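Local coordinates for protein BA42 (Bizionia argentinensis, PDB 4OA3) that is of unknown function but binds two calcium ions as a stand-alone TPM domain, a family that also includes proteins named as phosphatases, at residues S29-V34 / D58-Q63; D46-V51 / T76-G81; E14-D19 / N109-L114. All coordinates share one frame; numbering follows the deposited sequence. Where two conformers were deposited one is given.

Contact 1: residues S29-V34 / D58-Q63. With CA (calcium ion), chain C; CA (calcium ion), chain B.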
loop_
_atom_site.group_PDB
_atom_site.type_symbol
_atom_site.label_atom_id
_atom_site.label_comp_id
_atom_site.label_asym_id
_atom_site.label_seq_id
_atom_site.Cartn_x
_atom_site.Cartn_y
_atom_site.Cartn_z
ATOM N N SER A 29 6.820 -2.464 -11.573
ATOM C CA SER A 29 5.571 -2.539 -12.319
ATOM C C SER A 29 4.407 -2.779 -11.324
ATOM O O SER A 29 3.244 -2.712 -11.726
ATOM C CB SER A 29 5.585 -3.649 -13.351
ATOM O OG SER A 29 5.579 -4.915 -12.728
ATOM N N GLY A 30 4.704 -3.027 -10.048
ATOM C CA GLY A 30 3.672 -3.148 -9.033
ATOM C C GLY A 30 2.924 -1.836 -8.836
ATOM O O GLY A 30 3.422 -0.750 -9.162
ATOM N N GLU A 31 1.685 -1.959 -8.379
ATOM C CA GLU A 31 0.812 -0.808 -8.180
ATOM C C GLU A 31 0.406 -0.721 -6.741
ATOM O O GLU A 31 0.058 -1.749 -6.155
ATOM C CB GLU A 31 -0.395 -0.935 -9.062
ATOM C CG GLU A 31 -0.076 -0.851 -10.556
ATOM C CD GLU A 31 -0.065 0.546 -11.138
ATOM O OE1 GLU A 31 -0.788 1.419 -10.594
ATOM O OE2 GLU A 31 0.674 0.790 -12.130
ATOM N N ILE A 32 0.480 0.457 -6.150
ATOM C CA ILE A 32 0.234 0.640 -4.720
ATOM C C ILE A 32 -0.898 1.598 -4.452
ATOM O O ILE A 32 -0.953 2.655 -5.045
ATOM C CB ILE A 32 1.525 1.160 -4.013
ATOM C CG1 ILE A 32 2.671 0.172 -4.178
ATOM C CG2 ILE A 32 1.245 1.462 -2.526
ATOM C CD1 ILE A 32 4.012 0.772 -3.980
ATOM N N ARG A 33 -1.821 1.237 -3.526
ATOM C CA ARG A 33 -2.812 2.176 -3.011
ATOM C C ARG A 33 -2.900 2.082 -1.512
ATOM O O ARG A 33 -2.560 1.047 -0.912
ATOM C CB ARG A 33 -4.224 1.959 -3.570
ATOM C CG ARG A 33 -4.276 2.162 -5.074
ATOM C CD ARG A 33 -5.684 2.278 -5.617
ATOM N NE ARG A 33 -6.303 3.509 -5.128
ATOM C CZ ARG A 33 -7.586 3.793 -5.249
ATOM N NH1 ARG A 33 -8.408 2.937 -5.834
ATOM N NH2 ARG A 33 -8.061 4.928 -4.770
ATOM N N VAL A 34 -3.329 3.171 -0.904
ATOM C CA VAL A 34 -3.626 3.281 0.510
ATOM C C VAL A 34 -5.125 3.443 0.661
ATOM O O VAL A 34 -5.747 4.204 -0.096
ATOM C CB VAL A 34 -2.902 4.483 1.134
ATOM C CG1 VAL A 34 -3.319 4.741 2.580
ATOM C CG2 VAL A 34 -1.393 4.304 1.060
ATOM N N ASP A 58 -7.492 -5.664 -8.544
ATOM C CA ASP A 58 -7.116 -6.844 -9.304
ATOM C C ASP A 58 -6.900 -6.517 -10.784
ATOM O O ASP A 58 -6.450 -7.403 -11.527
ATOM C CB ASP A 58 -8.159 -7.960 -9.127
ATOM C CG ASP A 58 -9.617 -7.613 -9.372
ATOM O OD1 ASP A 58 -9.993 -6.417 -9.195
ATOM O OD2 ASP A 58 -10.414 -8.549 -9.580
ATOM N N ASN A 59 -7.196 -5.280 -11.232
ATOM C CA ASN A 59 -7.055 -4.850 -12.624
ATOM C C ASN A 59 -5.614 -4.434 -12.971
ATOM O O ASN A 59 -5.364 -3.284 -13.336
ATOM C CB ASN A 59 -8.060 -3.714 -12.913
ATOM C CG ASN A 59 -8.225 -3.279 -14.352
ATOM O OD1 ASN A 59 -8.454 -2.088 -14.621
ATOM N ND2 ASN A 59 -8.273 -4.220 -15.294
ATOM N N THR A 60 -4.651 -5.375 -12.795
ATOM C CA THR A 60 -3.274 -5.177 -13.190
ATOM C C THR A 60 -2.910 -6.391 -14.059
ATOM O O THR A 60 -3.380 -7.499 -13.785
ATOM C CB THR A 60 -2.325 -5.025 -11.992
ATOM O OG1 THR A 60 -2.210 -6.261 -11.278
ATOM C CG2 THR A 60 -2.715 -3.872 -11.081
ATOM N N LYS A 61 -2.074 -6.186 -15.082
ATOM C CA LYS A 61 -1.664 -7.269 -15.980
ATOM C C LYS A 61 -1.032 -8.423 -15.201
ATOM O O LYS A 61 -1.338 -9.587 -15.478
ATOM C CB LYS A 61 -0.662 -6.748 -16.994
ATOM C CG LYS A 61 -0.314 -7.779 -18.070
ATOM C CD LYS A 61 0.600 -7.209 -19.143
ATOM C CE LYS A 61 1.971 -6.858 -18.615
ATOM N NZ LYS A 61 2.946 -6.597 -19.711
ATOM N N LEU A 62 -0.092 -8.106 -14.272
ATOM C CA LEU A 62 0.662 -9.126 -13.525
ATOM C C LEU A 62 0.100 -9.466 -12.154
ATOM O O LEU A 62 0.755 -10.179 -11.394
ATOM C CB LEU A 62 2.132 -8.705 -13.393
ATOM C CG LEU A 62 2.857 -8.462 -14.693
ATOM C CD1 LEU A 62 4.293 -8.028 -14.439
ATOM C CD2 LEU A 62 2.843 -9.721 -15.580
ATOM N N GLN A 63 -1.137 -9.004 -11.831
ATOM C CA GLN A 63 -1.767 -9.318 -10.546
ATOM C C GLN A 63 -0.829 -8.930 -9.416
ATOM O O GLN A 63 -0.624 -9.674 -8.455
ATOM C CB GLN A 63 -2.190 -10.795 -10.482
ATOM C CG GLN A 63 -3.019 -11.206 -11.690
ATOM C CD GLN A 63 -3.616 -12.575 -11.505
ATOM O OE1 GLN A 63 -3.041 -13.578 -11.922
ATOM N NE2 GLN A 63 -4.752 -12.656 -10.830
HETATM CA CA CA C . 2.629 0.963 -13.392
HETATM CA CA CA B . -0.806 3.587 -9.638
HETATM O O HOH W 1 2.189 -1.419 -13.730
HETATM O O HOH W 2 3.998 0.543 -11.492
HETATM O O HOH W 3 -1.910 2.896 -7.623
HETATM O O HOH W 4 2.465 3.301 -12.578
#
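E31 meets T60 where strand 31-37 of the TPM domain's mixed sheet begins, next to the loop that leads into strand 65-71. The side-chain packing is slight. E31 CG lies 4.0 Å from T60 CG2, the two side chains sliding past each other in opposite directions, and S29 OG makes a plain van der Waals approach of 3.8 Å to L62 CD1. Threonine suits this spot because its branches divide the work: the methyl faces the aliphatic part of the glutamate, while OG1 has its polar partner in N64. T60 also opens a type I turn that ends at Q63 and brings L62 beside S29.

Metal binding dominates the rest. With CG beside the backbone N (chi1 -66°) and the chain bent at chi2 (-88°), the E31 carboxylate sits between two calcium ions and bridges them. OE2 binds the chain C ion at 2.3 Å, and OE1 the chain B ion at 2.4 Å. A carboxylate suits the place because each of its oxygens can serve one ion. E25, D137, L139, N141 and water 3 complete the chain B site, D135, I136 and waters 1, 2 and 4 the chain C site; E138 N also bonds to OE2.

Water extends the grip to the backbone: water 3, bound to the chain B calcium, donates to I32 O at 2.8 Å.

Contact 2: residues D46-V51 / T76-G81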
loop_
_atom_site.group_PDB
_atom_site.type_symbol
_atom_site.label_atom_id
_atom_site.label_comp_id
_atom_site.label_asym_id
_atom_site.label_seq_id
_atom_site.Cartn_x
_atom_site.Cartn_y
_atom_site.Cartn_z
ATOM N N ASP A 46 -9.595 -10.209 5.981
ATOM C CA ASP A 46 -10.799 -10.315 5.189
ATOM C C ASP A 46 -11.319 -8.918 4.820
ATOM O O ASP A 46 -11.780 -8.722 3.698
ATOM C CB ASP A 46 -11.925 -11.123 5.893
ATOM C CG ASP A 46 -11.825 -12.627 5.705
ATOM O OD1 ASP A 46 -10.726 -13.111 5.376
ATOM O OD2 ASP A 46 -12.851 -13.317 5.895
ATOM N N ARG A 47 -11.265 -7.962 5.747
ATOM C CA ARG A 47 -11.731 -6.625 5.416
ATOM C C ARG A 47 -10.829 -6.021 4.329
ATOM O O ARG A 47 -11.324 -5.427 3.365
ATOM C CB ARG A 47 -11.776 -5.718 6.658
ATOM C CG ARG A 47 -12.105 -4.248 6.370
ATOM C CD ARG A 47 -13.410 -4.057 5.631
ATOM N NE ARG A 47 -13.684 -2.637 5.391
ATOM C CZ ARG A 47 -14.604 -2.177 4.544
ATOM N NH1 ARG A 47 -15.377 -3.018 3.864
ATOM N NH2 ARG A 47 -14.742 -0.872 4.350
ATOM N N ALA A 48 -9.515 -6.132 4.497
ATOM C CA ALA A 48 -8.608 -5.594 3.466
ATOM C C ALA A 48 -8.841 -6.254 2.101
ATOM O O ALA A 48 -8.803 -5.576 1.084
ATOM C CB ALA A 48 -7.172 -5.798 3.895
ATOM N N MET A 49 -9.117 -7.561 2.066
ATOM C CA MET A 49 -9.424 -8.295 0.843
ATOM C C MET A 49 -10.722 -7.747 0.211
ATOM O O MET A 49 -10.747 -7.525 -0.994
ATOM C CB MET A 49 -9.589 -9.772 1.184
ATOM C CG MET A 49 -9.793 -10.643 -0.001
ATOM S SD MET A 49 -9.443 -12.388 0.402
ATOM C CE MET A 49 -10.724 -12.717 1.494
ATOM N N ASP A 50 -11.755 -7.455 1.021
ATOM C CA ASP A 50 -12.985 -6.858 0.497
ATOM C C ASP A 50 -12.687 -5.480 -0.088
ATOM O O ASP A 50 -13.212 -5.124 -1.141
ATOM C CB ASP A 50 -14.068 -6.725 1.591
ATOM C CG ASP A 50 -14.691 -8.025 2.090
ATOM O OD1 ASP A 50 -14.679 -9.025 1.338
ATOM O OD2 ASP A 50 -15.259 -8.014 3.176
ATOM N N VAL A 51 -11.901 -4.667 0.604
ATOM C CA VAL A 51 -11.577 -3.339 0.078
ATOM C C VAL A 51 -10.781 -3.451 -1.224
ATOM O O VAL A 51 -11.109 -2.754 -2.194
ATOM C CB VAL A 51 -10.812 -2.524 1.128
ATOM C CG1 VAL A 51 -10.297 -1.212 0.543
ATOM C CG2 VAL A 51 -11.710 -2.212 2.323
ATOM N N THR A 76 -3.768 0.232 13.367
ATOM C CA THR A 76 -3.466 -1.105 12.894
ATOM C C THR A 76 -3.578 -1.028 11.391
ATOM O O THR A 76 -4.279 -0.148 10.862
ATOM C CB THR A 76 -4.411 -2.158 13.483
ATOM O OG1 THR A 76 -5.769 -1.870 13.149
ATOM C CG2 THR A 76 -4.258 -2.287 14.993
ATOM N N PHE A 77 -2.918 -1.971 10.716
ATOM C CA PHE A 77 -2.889 -1.991 9.265
ATOM C C PHE A 77 -2.613 -3.354 8.746
ATOM O O PHE A 77 -2.131 -4.243 9.467
ATOM C CB PHE A 77 -1.853 -0.973 8.743
ATOM C CG PHE A 77 -0.435 -1.258 9.148
ATOM C CD1 PHE A 77 0.086 -0.728 10.320
ATOM C CD2 PHE A 77 0.395 -2.008 8.336
ATOM C CE1 PHE A 77 1.402 -0.981 10.687
ATOM C CE2 PHE A 77 1.708 -2.276 8.717
ATOM C CZ PHE A 77 2.203 -1.734 9.873
ATOM N N VAL A 78 -2.888 -3.536 7.468
ATOM C CA VAL A 78 -2.668 -4.743 6.733
ATOM C C VAL A 78 -2.057 -4.384 5.402
ATOM O O VAL A 78 -2.501 -3.425 4.781
ATOM C CB VAL A 78 -4.031 -5.497 6.479
ATOM C CG1 VAL A 78 -3.899 -6.651 5.462
ATOM C CG2 VAL A 78 -4.582 -6.019 7.777
ATOM N N ILE A 79 -1.088 -5.166 4.962
ATOM C CA ILE A 79 -0.531 -5.063 3.638
ATOM C C ILE A 79 -1.090 -6.269 2.928
ATOM O O ILE A 79 -0.861 -7.418 3.357
ATOM C CB ILE A 79 0.994 -5.063 3.659
ATOM C CG1 ILE A 79 1.533 -3.843 4.429
ATOM C CG2 ILE A 79 1.523 -5.078 2.232
ATOM C CD1 ILE A 79 2.954 -4.092 5.002
ATOM N N TYR A 80 -1.908 -6.017 1.905
ATOM C CA TYR A 80 -2.558 -7.069 1.141
ATOM C C TYR A 80 -2.120 -6.985 -0.297
ATOM O O TYR A 80 -2.456 -6.028 -0.991
ATOM C CB TYR A 80 -4.085 -6.908 1.263
ATOM C CG TYR A 80 -4.876 -7.981 0.558
ATOM C CD1 TYR A 80 -5.132 -7.905 -0.805
ATOM C CD2 TYR A 80 -5.314 -9.112 1.241
ATOM C CE1 TYR A 80 -5.689 -8.975 -1.493
ATOM C CE2 TYR A 80 -5.958 -10.150 0.579
ATOM C CZ TYR A 80 -6.149 -10.077 -0.793
ATOM O OH TYR A 80 -6.753 -11.107 -1.479
ATOM N N GLY A 81 -1.382 -7.979 -0.744
ATOM C CA GLY A 81 -0.930 -8.082 -2.114
ATOM C C GLY A 81 -1.775 -9.080 -2.891
ATOM O O GLY A 81 -2.322 -10.034 -2.320
#
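V78 is the first residue of strand 76-81 to meet helix 44-54: its CG1, anti to the backbone N, touches A48 CB at 3.7 Å. A single methyl on the helix side suits the spot, since the segment axes approach to 8.8 Å at an angle of 53°. I79, next along, points to the other face of the sheet, as the alternation of a strand requires.

Y80 returns to the helix side and covers more ground. Its CB lies 4.2 Å from A48 CB, and CG anti to the backbone N (chi1 -178°) carries the ring out beside M49. There M49 CA stands over one ring face, 4.1 Å from the ring centroid and 16° off the normal, a CH-pi contact. M49 CB reaches Y80 CE2 at 3.7 Å, while M49 CG lies 3.4 Å from Y80 OH. The sulfur stands obliquely beside the ring, a Met-aromatic contact with SD 5.2 Å from the centroid. Replacing Y80 by an alanine would probably open a gap beside M49 and leave F45 and F52 without the ring they meet.

Strand 76-81 is an edge strand, antiparallel to 65-71. Helix 44-54, the connection in the beta-alpha-beta unit of strands 31-37 and 65-71, covers this face, and helix 95-105 packs against F77 and I79 on the opposite one.

Contact 3: residues E14-D19 / N109-L114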
loop_
_atom_site.group_PDB
_atom_site.type_symbol
_atom_site.label_atom_id
_atom_site.label_comp_id
_atom_site.label_asym_id
_atom_site.label_seq_id
_atom_site.Cartn_x
_atom_site.Cartn_y
_atom_site.Cartn_z
ATOM N N GLU A 14 -1.370 14.333 2.560
ATOM C CA GLU A 14 -1.930 13.503 1.497
ATOM C C GLU A 14 -1.143 13.638 0.216
ATOM O O GLU A 14 -0.867 12.653 -0.478
ATOM C CB GLU A 14 -3.373 13.907 1.299
ATOM C CG GLU A 14 -4.182 12.827 0.671
ATOM C CD GLU A 14 -5.683 12.999 0.764
ATOM O OE1 GLU A 14 -6.176 13.881 1.519
ATOM O OE2 GLU A 14 -6.375 12.248 0.048
ATOM N N LYS A 15 -0.755 14.877 -0.131
ATOM C CA LYS A 15 0.049 15.128 -1.305
ATOM C C LYS A 15 1.385 14.371 -1.231
ATOM O O LYS A 15 1.820 13.807 -2.233
ATOM C CB LYS A 15 0.285 16.637 -1.472
ATOM C CG LYS A 15 1.291 17.002 -2.559
ATOM C CD LYS A 15 1.696 18.474 -2.453
ATOM C CE LYS A 15 2.792 18.965 -3.394
ATOM N NZ LYS A 15 3.545 17.895 -4.105
ATOM N N ALA A 16 2.000 14.331 -0.064
ATOM C CA ALA A 16 3.272 13.639 0.126
ATOM C C ALA A 16 3.108 12.137 -0.093
ATOM O O ALA A 16 3.975 11.477 -0.678
ATOM C CB ALA A 16 3.816 13.911 1.521
ATOM N N ILE A 17 1.967 11.597 0.340
ATOM C CA ILE A 17 1.693 10.174 0.168
ATOM C C ILE A 17 1.467 9.815 -1.273
ATOM O O ILE A 17 2.029 8.838 -1.767
ATOM C CB ILE A 17 0.552 9.749 1.093
ATOM C CG1 ILE A 17 0.999 9.872 2.590
ATOM C CG2 ILE A 17 0.107 8.328 0.796
ATOM C CD1 ILE A 17 -0.133 9.916 3.546
ATOM N N VAL A 18 0.651 10.605 -1.974
ATOM C CA VAL A 18 0.389 10.343 -3.385
ATOM C C VAL A 18 1.689 10.479 -4.196
ATOM O O VAL A 18 1.924 9.709 -5.123
ATOM C CB VAL A 18 -0.740 11.287 -3.889
ATOM C CG1 VAL A 18 -0.905 11.193 -5.401
ATOM C CG2 VAL A 18 -2.059 10.954 -3.203
ATOM N N ASP A 19 2.532 11.454 -3.840
ATOM C CA ASP A 19 3.834 11.655 -4.503
ATOM C C ASP A 19 4.763 10.437 -4.236
ATOM O O ASP A 19 5.458 9.983 -5.154
ATOM C CB ASP A 19 4.552 12.913 -3.973
ATOM C CG ASP A 19 3.941 14.237 -4.398
ATOM O OD1 ASP A 19 3.062 14.228 -5.267
ATOM O OD2 ASP A 19 4.307 15.275 -3.805
ATOM N N ASN A 109 3.884 9.404 13.886
ATOM C CA ASN A 109 4.233 9.998 12.596
ATOM C C ASN A 109 3.461 9.259 11.524
ATOM O O ASN A 109 3.993 8.420 10.815
ATOM C CB ASN A 109 5.726 9.890 12.356
ATOM C CG ASN A 109 6.575 10.605 13.362
ATOM O OD1 ASN A 109 6.147 11.591 13.971
ATOM N ND2 ASN A 109 7.808 10.128 13.535
ATOM N N PHE A 110 2.162 9.552 11.447
ATOM C CA PHE A 110 1.257 8.856 10.549
ATOM C C PHE A 110 1.618 9.015 9.069
ATOM O O PHE A 110 1.791 8.020 8.370
ATOM C CB PHE A 110 -0.168 9.332 10.845
ATOM C CG PHE A 110 -1.248 8.562 10.138
ATOM C CD1 PHE A 110 -1.521 7.246 10.482
ATOM C CD2 PHE A 110 -2.084 9.188 9.230
ATOM C CE1 PHE A 110 -2.539 6.540 9.838
ATOM C CE2 PHE A 110 -3.125 8.487 8.614
ATOM C CZ PHE A 110 -3.313 7.161 8.889
ATOM N N LYS A 111 1.784 10.246 8.609
ATOM C CA LYS A 111 2.198 10.498 7.227
ATOM C C LYS A 111 3.517 9.801 6.926
ATOM O O LYS A 111 3.640 9.075 5.939
ATOM C CB LYS A 111 2.309 12.010 6.930
ATOM C CG LYS A 111 2.788 12.350 5.511
ATOM C CD LYS A 111 3.942 13.340 5.471
ATOM C CE LYS A 111 5.267 12.728 5.814
ATOM N NZ LYS A 111 6.345 13.750 5.806
ATOM N N GLN A 112 4.519 9.979 7.799
ATOM C CA GLN A 112 5.819 9.392 7.523
ATOM C C GLN A 112 5.806 7.869 7.474
ATOM O O GLN A 112 6.544 7.267 6.692
ATOM C CB GLN A 112 6.881 9.876 8.540
ATOM C CG GLN A 112 8.293 9.751 7.999
ATOM C CD GLN A 112 8.502 10.600 6.761
ATOM O OE1 GLN A 112 8.195 11.799 6.750
ATOM N NE2 GLN A 112 8.988 10.002 5.688
ATOM N N GLY A 113 4.980 7.248 8.282
ATOM C CA GLY A 113 4.847 5.801 8.229
ATOM C C GLY A 113 4.352 5.339 6.876
ATOM O O GLY A 113 4.848 4.371 6.306
ATOM N N LEU A 114 3.338 6.050 6.344
ATOM C CA LEU A 114 2.829 5.645 5.037
ATOM C C LEU A 114 3.852 5.915 3.958
ATOM O O LEU A 114 4.056 5.072 3.095
ATOM C CB LEU A 114 1.538 6.387 4.744
ATOM C CG LEU A 114 0.359 5.926 5.621
ATOM C CD1 LEU A 114 -0.855 6.809 5.417
ATOM C CD2 LEU A 114 -0.004 4.451 5.318
#
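K15 NZ donates to D19 OD2 at 2.7 Å, a salt bridge between residues one helical turn apart that uses the syn lone pair of the carboxylate. It lies within helix 11-24; the neighbouring A16 and I17 turn instead toward helix 110-128. The two segments run almost parallel, with axes 9.5 Å apart at closest and only 6° between their directions.

K111 serves the join with its hydrocarbon chain. CG leaves anti to the backbone N, and a bend at chi2 (-129°), followed by another at chi3, folds the chain so that CD rests 4.0 Å from A16 CB. Alanine suits that place, its one methyl letting the long side chain lie close to the helix. The ammonium group is then turned back to its own helix, where NZ donates to Q112 OE1 at 2.8 Å. This bond meets the C=O at 146° and is tilted out of the carbonyl plane. Lysine thus provides apolar cover and still keeps its charged end in polar company.

Deeper in, I17 and L114 form the apolar centre. Their CD1 methyls touch at 3.7 Å, and I17 CG1 lies 4.1 Å from L114 CB. L114 CD1 also stands over one face of the F110 ring, offset toward its rim, so that one methyl meets both the isoleucine and the ring.

Helix 110-128 lies on the sheet, L114 resting on I68 and V70 of strand 65-71. Helix 11-24 runs alongside it, I17 reaching further to V115 and I118.

From the N terminus, helix 11-24 supplies the first half of contact 3, which closes only at helix 110-128, some ninety residues on. Contacts 1 and 2 are both nested inside that long loop. Within it, 29-34 pairs with 58-63 and 46-51 with 76-81, so these two alternate along the chain and cross: 58-63 closes contact 1 after helix 44-54 has begun contact 2, and strand 76-81 closes contact 2 later. Contact 2 packs helix 44-54 on one face of the sheet, contact 3 joins helices on the opposite face, and contact 1 lies at the calcium-binding end. Contacts 1 and 3 touch directly through V34 CG1 and L114 CD1, 4.3 Å apart.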